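Chintase (Rhizomucor miehei, PDB 7FBT) probably hydrolyses the beta-1,4 glycosidic bonds of chitin as an endo-acting chitinase with the TIM-barrel fold of glycoside hydrolase family 18. Local coordinates at residues L4-V9 and V347-L352; H24-F29 and S61-G66; N103-Y108 and Y177-D182. All blocks are in the same frame, centred on the assembly; numbering follows the deposited sequence.

In the fold
The three contacts illustrate how a beta-barrel builds an active site at the ends of its strands. Interaction 1 joins the first strand to the last, closing the barrel; interaction 2 pairs strands 24-32 and 59-65, the second and third of the barrel, its centre 9 Å from that of interaction 1; interaction 3 spans the barrel interior. Their side chains meet inside: Tyr7 OH lies 2.5 Å from Asn103 OD1, Ser63 OG 2.7 Å from the same Asn103 OD1, and Trp350 CH2 3.5 Å from Phe29 CE2. Trp350, Phe29 and Glu107 each approach bound magnesium to about 4 Å (from the side chain), in the region where family 18 enzymes are expected to hold chitin.

Interaction 1: L4-V9 and V347-L352; sequences LSAYVV and VMLWSL
Two first torsions bring Tyr7 and Trp350 together: Tyr7 swings CG to the side opposite its carbonyl carbon (chi1 -89°), while Trp350 places its own CG opposite the backbone N (chi1 177°). The indole then brings CZ3 to 3.5 Å from Tyr7 CD2, which arrives at the edge of the indole, and the two ring planes are inclined at 54°. Farther along, Val9 CG1 lies 3.8 Å from Trp350 CH2, its side chain nearly perpendicular to that of the tryptophan. The backbones themselves are bonded as parallel strands. Ser5 N gives a nearly straight bond to Val347 O, Leu349 N returns one to Ser5 O, and Tyr7 N reaches Leu349 O. A cis peptide before Ser351 turns the chain, yet Leu352 N still meets Tyr7 O at 2.8 Å. On the other face Ala6 CB rests 3.7 Å from Leu349 CD2, and Leu4 CD1 is pressed to 3.4 Å against Val347 CG2. These apolar groups face helix 360-363, where Leu362 touches both Leu4 and Leu349. Strand 24-32 flanks 4-9 and strand 228-238 flanks 346-350, so this pairing is the seam between the first and last strands of the barrel.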
loop_
_atom_site.group_PDB
_atom_site.type_symbol
_atom_site.label_atom_id
_atom_site.label_comp_id
_atom_site.label_asym_id
_atom_site.label_seq_id
_atom_site.Cartn_x
_atom_site.Cartn_y
_atom_site.Cartn_z
ATOM N N LEU A 4 7.961 -9.440 -6.051
ATOM C CA LEU A 4 6.881 -8.731 -6.730
ATOM C C LEU A 4 5.571 -9.017 -6.005
ATOM O O LEU A 4 5.091 -10.156 -6.004
ATOM C CB LEU A 4 6.799 -9.135 -8.203
ATOM C CG LEU A 4 5.667 -8.506 -9.014
ATOM C CD1 LEU A 4 5.770 -7.010 -8.987
ATOM C CD2 LEU A 4 5.714 -8.995 -10.442
ATOM N N SER A 5 5.001 -7.987 -5.380
ATOM C CA SER A 5 3.717 -8.101 -4.710
ATOM C C SER A 5 2.675 -7.305 -5.478
ATOM O O SER A 5 2.974 -6.260 -6.054
ATOM C CB SER A 5 3.787 -7.613 -3.253
ATOM O OG SER A 5 4.826 -8.273 -2.544
ATOM N N ALA A 6 1.448 -7.812 -5.486
ATOM C CA ALA A 6 0.366 -7.221 -6.261
ATOM C C ALA A 6 -0.844 -7.071 -5.357
ATOM O O ALA A 6 -1.288 -8.048 -4.750
ATOM C CB ALA A 6 0.027 -8.090 -7.474
ATOM N N TYR A 7 -1.368 -5.856 -5.255
ATOM C CA TYR A 7 -2.580 -5.640 -4.495
ATOM C C TYR A 7 -3.765 -6.045 -5.352
ATOM O O TYR A 7 -3.786 -5.784 -6.560
ATOM C CB TYR A 7 -2.729 -4.170 -4.119
ATOM C CG TYR A 7 -2.096 -3.782 -2.815
ATOM C CD1 TYR A 7 -0.742 -3.557 -2.737
ATOM C CD2 TYR A 7 -2.843 -3.691 -1.642
ATOM C CE1 TYR A 7 -0.153 -3.222 -1.540
ATOM C CE2 TYR A 7 -2.243 -3.328 -0.435
ATOM C CZ TYR A 7 -0.886 -3.081 -0.404
ATOM O OH TYR A 7 -0.225 -2.720 0.762
ATOM N N VAL A 8 -4.734 -6.708 -4.724
ATOM C CA VAL A 8 -6.059 -6.929 -5.285
ATOM C C VAL A 8 -7.059 -6.337 -4.307
ATOM O O VAL A 8 -6.789 -6.251 -3.105
ATOM C CB VAL A 8 -6.346 -8.422 -5.547
ATOM C CG1 VAL A 8 -5.240 -9.029 -6.403
ATOM C CG2 VAL A 8 -6.487 -9.188 -4.237
ATOM N N VAL A 9 -8.205 -5.897 -4.826
ATOM C CA VAL A 9 -9.206 -5.206 -4.025
ATOM C C VAL A 9 -10.456 -6.066 -3.928
ATOM O O VAL A 9 -10.878 -6.700 -4.905
ATOM C CB VAL A 9 -9.538 -3.806 -4.579
ATOM C CG1 VAL A 9 -8.318 -2.902 -4.463
ATOM C CG2 VAL A 9 -10.012 -3.896 -6.023
ATOM N N VAL A 347 9.277 -4.853 -5.509
ATOM C CA VAL A 347 8.290 -3.853 -5.876
ATOM C C VAL A 347 6.910 -4.411 -5.573
ATOM O O VAL A 347 6.700 -5.635 -5.466
ATOM C CB VAL A 347 8.380 -3.369 -7.332
ATOM C CG1 VAL A 347 9.785 -2.964 -7.679
ATOM C CG2 VAL A 347 7.917 -4.442 -8.279
ATOM N N MET A 348 5.988 -3.463 -5.332
ATOM C CA MET A 348 4.581 -3.749 -5.096
ATOM C C MET A 348 3.777 -2.961 -6.128
ATOM O O MET A 348 4.233 -1.932 -6.662
ATOM C CB MET A 348 4.185 -3.409 -3.540
ATOM C CG MET A 348 4.357 -1.923 -3.138
ATOM S SD MET A 348 2.973 -0.845 -3.718
ATOM C CE MET A 348 1.628 -1.245 -2.708
ATOM N N LEU A 349 2.596 -3.456 -6.463
ATOM C CA LEU A 349 1.821 -2.740 -7.456
ATOM C C LEU A 349 0.392 -2.530 -6.969
ATOM O O LEU A 349 -0.179 -3.391 -6.291
ATOM C CB LEU A 349 1.791 -3.478 -8.804
ATOM C CG LEU A 349 1.023 -4.790 -8.935
ATOM C CD1 LEU A 349 -0.421 -4.532 -9.419
ATOM C CD2 LEU A 349 1.736 -5.750 -9.840
ATOM N N TRP A 350 -0.177 -1.377 -7.332
ATOM C CA TRP A 350 -1.567 -1.033 -7.039
ATOM C C TRP A 350 -2.253 -0.601 -8.324
ATOM O O TRP A 350 -1.873 0.423 -8.905
ATOM C CB TRP A 350 -1.660 0.103 -6.013
ATOM C CG TRP A 350 -3.093 0.518 -5.752
ATOM C CD1 TRP A 350 -3.871 1.356 -6.504
ATOM C CD2 TRP A 350 -3.922 0.067 -4.671
ATOM N NE1 TRP A 350 -5.132 1.455 -5.950
ATOM C CE2 TRP A 350 -5.185 0.673 -4.826
ATOM C CE3 TRP A 350 -3.714 -0.794 -3.589
ATOM C CZ2 TRP A 350 -6.233 0.449 -3.937
ATOM C CZ3 TRP A 350 -4.752 -1.013 -2.709
ATOM C CH2 TRP A 350 -5.999 -0.394 -2.885
ATOM N N SER A 351 -3.276 -1.345 -8.761
ATOM C CA SER A 351 -3.645 -2.659 -8.243
ATOM C C SER A 351 -3.852 -3.573 -9.446
ATOM O O SER A 351 -3.987 -3.090 -10.567
ATOM C CB SER A 351 -4.911 -2.610 -7.374
ATOM O OG SER A 351 -6.007 -2.052 -8.072
ATOM N N LEU A 352 -3.912 -4.886 -9.200
ATOM C CA LEU A 352 -3.717 -5.857 -10.277
ATOM C C LEU A 352 -4.810 -5.770 -11.340
ATOM O O LEU A 352 -4.540 -5.963 -12.532
ATOM C CB LEU A 352 -3.645 -7.267 -9.698
ATOM C CG LEU A 352 -3.360 -8.391 -10.700
ATOM C CD1 LEU A 352 -2.052 -8.115 -11.418
ATOM C CD2 LEU A 352 -3.310 -9.744 -10.009
HETATM O O HOH W 1 7.272 -7.023 -2.844
#

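Interaction 2: H24-F29 and S61-G66; sequences HIVYAF and SLSVGG
His24 and Ser61 meet through a short side-chain bond, NE2 to OG 2.7 Å, in which either may be the donor. Ser61 OG sits in the plane of the imidazole at its edge, and since His24 ND1 is bonded to Ser5 OG, the ring is gripped at both nitrogens and its rotation fixed. Next to it runs a parallel ladder: Ser61 N donates to Ile25 O, Tyr27 N to Ser61 O, and Ser63 N to Tyr27 O, the last 2.6 Å long. The packing beyond divides between two sides. Tyr27 CD1 approaches Leu62 CD1 at 3.9 Å on the side facing helix 43-55, whereas Val26 CG1 lies 3.9 Å from Ser63 CB toward the barrel interior. Farther along, the Phe29 ring is sandwiched, with Ala28 CB over one face and Gly66 CA over the other. Gly66 CA makes a CH-pi contact, 3.6 Å from the centroid of the Phe29 ring, an approach that the lack of a side chain on Gly66 permits. Ser63 OG, bonded to Asn103, lies at the ring edge, 3.4 Å from Phe29 CE1. Parallel strands joined through helix 43-55 form a beta-alpha-beta unit of the TIM barrel, and the cis peptide before Phe29 resembles those near the substrate cleft in other family 18 chitinases.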
loop_
_atom_site.group_PDB
_atom_site.type_symbol
_atom_site.label_atom_id
_atom_site.label_comp_id
_atom_site.label_asym_id
_atom_site.label_seq_id
_atom_site.Cartn_x
_atom_site.Cartn_y
_atom_site.Cartn_z
ATOM N N HIS A 24 3.478 -12.570 -4.662
ATOM C CA HIS A 24 2.801 -12.230 -3.427
ATOM C C HIS A 24 1.552 -11.437 -3.754
ATOM O O HIS A 24 1.602 -10.493 -4.550
ATOM C CB HIS A 24 3.734 -11.424 -2.532
ATOM C CG HIS A 24 3.176 -11.125 -1.185
ATOM N ND1 HIS A 24 3.562 -10.023 -0.456
ATOM C CD2 HIS A 24 2.287 -11.796 -0.416
ATOM C CE1 HIS A 24 2.919 -10.016 0.696
ATOM N NE2 HIS A 24 2.137 -11.080 0.746
ATOM N N ILE A 25 0.435 -11.835 -3.149
ATOM C CA ILE A 25 -0.845 -11.163 -3.305
ATOM C C ILE A 25 -1.151 -10.444 -2.004
ATOM O O ILE A 25 -1.070 -11.045 -0.927
ATOM C CB ILE A 25 -1.966 -12.160 -3.640
ATOM C CG1 ILE A 25 -1.791 -12.709 -5.052
ATOM C CG2 ILE A 25 -3.322 -11.499 -3.479
ATOM C CD1 ILE A 25 -2.017 -11.682 -6.118
ATOM N N VAL A 26 -1.528 -9.174 -2.095
ATOM C CA VAL A 26 -1.925 -8.415 -0.920
ATOM C C VAL A 26 -3.396 -8.062 -1.089
ATOM O O VAL A 26 -3.763 -7.375 -2.046
ATOM C CB VAL A 26 -1.062 -7.159 -0.733
ATOM C CG1 VAL A 26 -1.368 -6.527 0.616
ATOM C CG2 VAL A 26 0.435 -7.502 -0.892
ATOM N N TYR A 27 -4.238 -8.550 -0.174
ATOM C CA TYR A 27 -5.687 -8.441 -0.301
ATOM C C TYR A 27 -6.193 -7.244 0.500
ATOM O O TYR A 27 -6.056 -7.209 1.728
ATOM C CB TYR A 27 -6.368 -9.726 0.173
ATOM C CG TYR A 27 -7.824 -9.861 -0.235
ATOM C CD1 TYR A 27 -8.837 -9.247 0.500
ATOM C CD2 TYR A 27 -8.188 -10.602 -1.355
ATOM C CE1 TYR A 27 -10.170 -9.378 0.132
ATOM C CE2 TYR A 27 -9.515 -10.729 -1.729
ATOM C CZ TYR A 27 -10.501 -10.117 -0.984
ATOM O OH TYR A 27 -11.825 -10.248 -1.358
ATOM N N ALA A 28 -6.820 -6.297 -0.195
ATOM C CA ALA A 28 -7.282 -5.035 0.371
ATOM C C ALA A 28 -8.795 -4.952 0.261
ATOM O O ALA A 28 -9.356 -5.332 -0.769
ATOM C CB ALA A 28 -6.653 -3.853 -0.384
ATOM N N PHE A 29 -9.473 -4.451 1.304
ATOM C CA PHE A 29 -8.902 -4.093 2.599
ATOM C C PHE A 29 -9.769 -4.730 3.679
ATOM O O PHE A 29 -10.962 -4.950 3.477
ATOM C CB PHE A 29 -8.882 -2.574 2.848
ATOM C CG PHE A 29 -7.855 -1.812 2.055
ATOM C CD1 PHE A 29 -6.505 -1.887 2.375
ATOM C CD2 PHE A 29 -8.250 -0.969 1.031
ATOM C CE1 PHE A 29 -5.560 -1.165 1.650
ATOM C CE2 PHE A 29 -7.314 -0.244 0.310
ATOM C CZ PHE A 29 -5.968 -0.342 0.624
ATOM N N SER A 61 -1.133 -11.988 1.796
ATOM C CA SER A 61 -1.335 -11.215 3.011
ATOM C C SER A 61 -2.652 -10.456 2.933
ATOM O O SER A 61 -3.153 -10.152 1.846
ATOM C CB SER A 61 -0.187 -10.224 3.245
ATOM O OG SER A 61 1.060 -10.896 3.226
ATOM N N LEU A 62 -3.232 -10.180 4.100
ATOM C CA LEU A 62 -4.407 -9.328 4.185
ATOM C C LEU A 62 -3.953 -7.922 4.529
ATOM O O LEU A 62 -3.171 -7.731 5.464
ATOM C CB LEU A 62 -5.403 -9.835 5.228
ATOM C CG LEU A 62 -6.633 -8.953 5.441
ATOM C CD1 LEU A 62 -7.539 -8.976 4.212
ATOM C CD2 LEU A 62 -7.392 -9.406 6.688
ATOM N N SER A 63 -4.415 -6.947 3.758
ATOM C CA SER A 63 -4.101 -5.557 4.047
ATOM C C SER A 63 -5.151 -4.981 4.978
ATOM O O SER A 63 -6.351 -5.101 4.720
ATOM C CB SER A 63 -4.022 -4.721 2.776
ATOM O OG SER A 63 -3.436 -3.456 3.070
ATOM N N VAL A 64 -4.697 -4.348 6.051
ATOM C CA VAL A 64 -5.577 -3.813 7.080
ATOM C C VAL A 64 -5.421 -2.299 7.063
ATOM O O VAL A 64 -4.324 -1.781 7.305
ATOM C CB VAL A 64 -5.242 -4.395 8.460
ATOM C CG1 VAL A 64 -6.191 -3.828 9.523
ATOM C CG2 VAL A 64 -5.284 -5.925 8.419
ATOM N N GLY A 65 -6.507 -1.593 6.756
ATOM C CA GLY A 65 -6.482 -0.142 6.761
ATOM C C GLY A 65 -6.968 0.429 5.449
ATOM O O GLY A 65 -8.096 0.149 5.036
ATOM N N GLY A 66 -6.125 1.220 4.781
ATOM C CA GLY A 66 -6.468 1.820 3.506
ATOM C C GLY A 66 -6.972 3.242 3.669
ATOM O O GLY A 66 -7.134 3.768 4.774
#

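Interaction 3: N103-Y108 and Y177-D182; sequences NLDWEY and YIMAYD
Met179 lies between the two segments, its thioether resting against both Glu107 and Asp105. Its SD is 3.6 Å from Glu107 OE2, while the methyl carbon CE lies 3.7 Å from Asp105 OD1. The bend at the end of the methionine (chi3 -70°) turns CE past the sulfur, so that SD and CE each approach both carboxylates. The same CE also approaches the phenol ring obliquely, 4.2 Å from Tyr108 CE1. Deeper in the barrel, Asn103 ND2 comes within 3.6 Å of Tyr177 CD2, the amide plane turned 25° from the ring; this is packing, because the amide bonds elsewhere, ND2 to Thr146 and OD1 to Tyr7 and Ser63.

The second shell sets these groups in place. Glu107 extends straight beyond CG (chi2 180°), which brings its carboxylate beside that of Asp105, and its backbone N is held by Ser70 OG. Glu107 CB covers the centre of one face of the Tyr108 ring across a cis peptide. On the other segment, Met179 and Ala180 are each the centre of an inverse gamma turn, at which the chain leaves the direction of strand 175-178, and Ala148 touches both Met179 and Asp105 between the strands.

Asn103, Asp105 and Glu107 fall in the DxxDxDxE signature of family 18, with asparagine where the middle aspartate usually stands. By analogy with relatives, Glu107 is probably the general acid and Asp105 probably helps to orient the substrate acetamido group for substrate-assisted hydrolysis. A thioether beside them offers a polarisable but weakly bonding surface, consistent with shaping the acidic centre by packing and not by hydrogen bonds.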
loop_
_atom_site.group_PDB
_atom_site.type_symbol
_atom_site.label_atom_id
_atom_site.label_comp_id
_atom_site.label_asym_id
_atom_site.label_seq_id
_atom_site.Cartn_x
_atom_site.Cartn_y
_atom_site.Cartn_z
ATOM N N ASN A 103 -0.561 -6.957 6.116
ATOM C CA ASN A 103 -0.037 -5.711 5.574
ATOM C C ASN A 103 -0.827 -4.570 6.195
ATOM O O ASN A 103 -2.038 -4.473 5.989
ATOM C CB ASN A 103 -0.162 -5.692 4.050
ATOM C CG ASN A 103 0.138 -4.347 3.459
ATOM O OD1 ASN A 103 -0.783 -3.632 3.056
ATOM N ND2 ASN A 103 1.423 -3.994 3.372
ATOM N N LEU A 104 -0.150 -3.714 6.959
ATOM C CA LEU A 104 -0.811 -2.644 7.696
ATOM C C LEU A 104 -0.715 -1.350 6.896
ATOM O O LEU A 104 0.386 -0.865 6.623
ATOM C CB LEU A 104 -0.198 -2.481 9.087
ATOM C CG LEU A 104 -0.834 -3.243 10.260
ATOM C CD1 LEU A 104 -2.232 -2.717 10.591
ATOM C CD2 LEU A 104 -0.893 -4.745 9.980
ATOM N N ASP A 105 -1.864 -0.785 6.548
ATOM C CA ASP A 105 -1.964 0.373 5.655
ATOM C C ASP A 105 -2.724 1.490 6.374
ATOM O O ASP A 105 -3.881 1.800 6.052
ATOM C CB ASP A 105 -2.651 -0.044 4.354
ATOM C CG ASP A 105 -2.615 1.036 3.298
ATOM O OD1 ASP A 105 -1.978 2.089 3.527
ATOM O OD2 ASP A 105 -3.235 0.826 2.239
ATOM N N TRP A 106 -2.076 2.083 7.368
ATOM C CA TRP A 106 -2.595 3.259 8.061
ATOM C C TRP A 106 -2.172 4.509 7.301
ATOM O O TRP A 106 -0.977 4.748 7.099
ATOM C CB TRP A 106 -2.079 3.285 9.500
ATOM C CG TRP A 106 -2.491 4.478 10.335
ATOM C CD1 TRP A 106 -3.224 5.565 9.939
ATOM C CD2 TRP A 106 -2.176 4.693 11.713
ATOM N NE1 TRP A 106 -3.382 6.440 10.992
ATOM C CE2 TRP A 106 -2.749 5.924 12.091
ATOM C CE3 TRP A 106 -1.471 3.956 12.669
ATOM C CZ2 TRP A 106 -2.636 6.433 13.382
ATOM C CZ3 TRP A 106 -1.358 4.467 13.949
ATOM C CH2 TRP A 106 -1.943 5.688 14.293
ATOM N N GLU A 107 -3.148 5.315 6.894
ATOM C CA GLU A 107 -2.896 6.518 6.106
ATOM C C GLU A 107 -3.514 7.723 6.816
ATOM O O GLU A 107 -4.665 8.077 6.544
ATOM C CB GLU A 107 -3.445 6.347 4.684
ATOM C CG GLU A 107 -2.990 5.054 4.029
ATOM C CD GLU A 107 -3.518 4.869 2.624
ATOM O OE1 GLU A 107 -4.238 5.760 2.126
ATOM O OE2 GLU A 107 -3.189 3.835 2.008
ATOM N N TYR A 108 -2.759 8.376 7.705
ATOM C CA TYR A 108 -1.357 8.084 8.040
ATOM C C TYR A 108 -1.155 8.373 9.527
ATOM O O TYR A 108 -1.920 9.145 10.102
ATOM C CB TYR A 108 -0.387 8.946 7.217
ATOM C CG TYR A 108 -0.610 8.915 5.726
ATOM C CD1 TYR A 108 0.007 7.957 4.927
ATOM C CD2 TYR A 108 -1.440 9.847 5.112
ATOM C CE1 TYR A 108 -0.201 7.932 3.559
ATOM C CE2 TYR A 108 -1.653 9.826 3.749
ATOM C CZ TYR A 108 -1.033 8.869 2.979
ATOM O OH TYR A 108 -1.247 8.853 1.621
ATOM N N TYR A 177 6.373 -1.020 2.238
ATOM C CA TYR A 177 5.907 -0.779 0.872
ATOM C C TYR A 177 5.707 0.724 0.704
ATOM O O TYR A 177 4.723 1.287 1.186
ATOM C CB TYR A 177 4.598 -1.515 0.595
ATOM C CG TYR A 177 4.632 -3.040 0.641
ATOM C CD1 TYR A 177 5.818 -3.743 0.843
ATOM C CD2 TYR A 177 3.475 -3.768 0.417
ATOM C CE1 TYR A 177 5.832 -5.137 0.878
ATOM C CE2 TYR A 177 3.481 -5.157 0.447
ATOM C CZ TYR A 177 4.663 -5.833 0.665
ATOM O OH TYR A 177 4.669 -7.210 0.680
ATOM N N ILE A 178 6.621 1.380 -0.001
ATOM C CA ILE A 178 6.545 2.824 -0.204
ATOM C C ILE A 178 5.492 3.102 -1.271
ATOM O O ILE A 178 5.646 2.692 -2.422
ATOM C CB ILE A 178 7.903 3.403 -0.608
ATOM C CG1 ILE A 178 8.944 3.143 0.486
ATOM C CG2 ILE A 178 7.777 4.893 -0.910
ATOM C CD1 ILE A 178 10.349 3.525 0.062
ATOM N N MET A 179 4.414 3.793 -0.895
ATOM C CA MET A 179 3.389 4.164 -1.871
ATOM C C MET A 179 3.837 5.443 -2.564
ATOM O O MET A 179 3.360 6.549 -2.287
ATOM C CB MET A 179 2.013 4.321 -1.233
ATOM C CG MET A 179 1.467 3.054 -0.577
ATOM S SD MET A 179 -0.012 3.247 0.461
ATOM C CE MET A 179 0.595 4.155 1.887
ATOM N N ALA A 180 4.782 5.271 -3.486
ATOM C CA ALA A 180 5.342 6.375 -4.266
ATOM C C ALA A 180 4.454 6.628 -5.487
ATOM O O ALA A 180 4.827 6.413 -6.644
ATOM C CB ALA A 180 6.779 6.069 -4.659
ATOM N N TYR A 181 3.236 7.069 -5.190
ATOM C CA TYR A 181 2.269 7.497 -6.192
ATOM C C TYR A 181 1.237 8.368 -5.486
ATOM O O TYR A 181 1.213 8.455 -4.256
ATOM C CB TYR A 181 1.621 6.307 -6.911
ATOM C CG TYR A 181 1.231 5.149 -6.011
ATOM C CD1 TYR A 181 0.053 5.175 -5.269
ATOM C CD2 TYR A 181 2.018 4.005 -5.948
ATOM C CE1 TYR A 181 -0.311 4.105 -4.462
ATOM C CE2 TYR A 181 1.661 2.926 -5.133
ATOM C CZ TYR A 181 0.497 2.984 -4.402
ATOM O OH TYR A 181 0.147 1.916 -3.604
ATOM N N ASP A 182 0.378 9.013 -6.277
ATOM C CA ASP A 182 -0.433 10.130 -5.782
ATOM C C ASP A 182 0.460 11.180 -5.132
ATOM O O ASP A 182 0.148 11.729 -4.074
ATOM C CB ASP A 182 -1.515 9.677 -4.798
ATOM C CG ASP A 182 -2.319 8.517 -5.307
ATOM O OD1 ASP A 182 -2.644 8.507 -6.513
ATOM O OD2 ASP A 182 -2.637 7.624 -4.491
#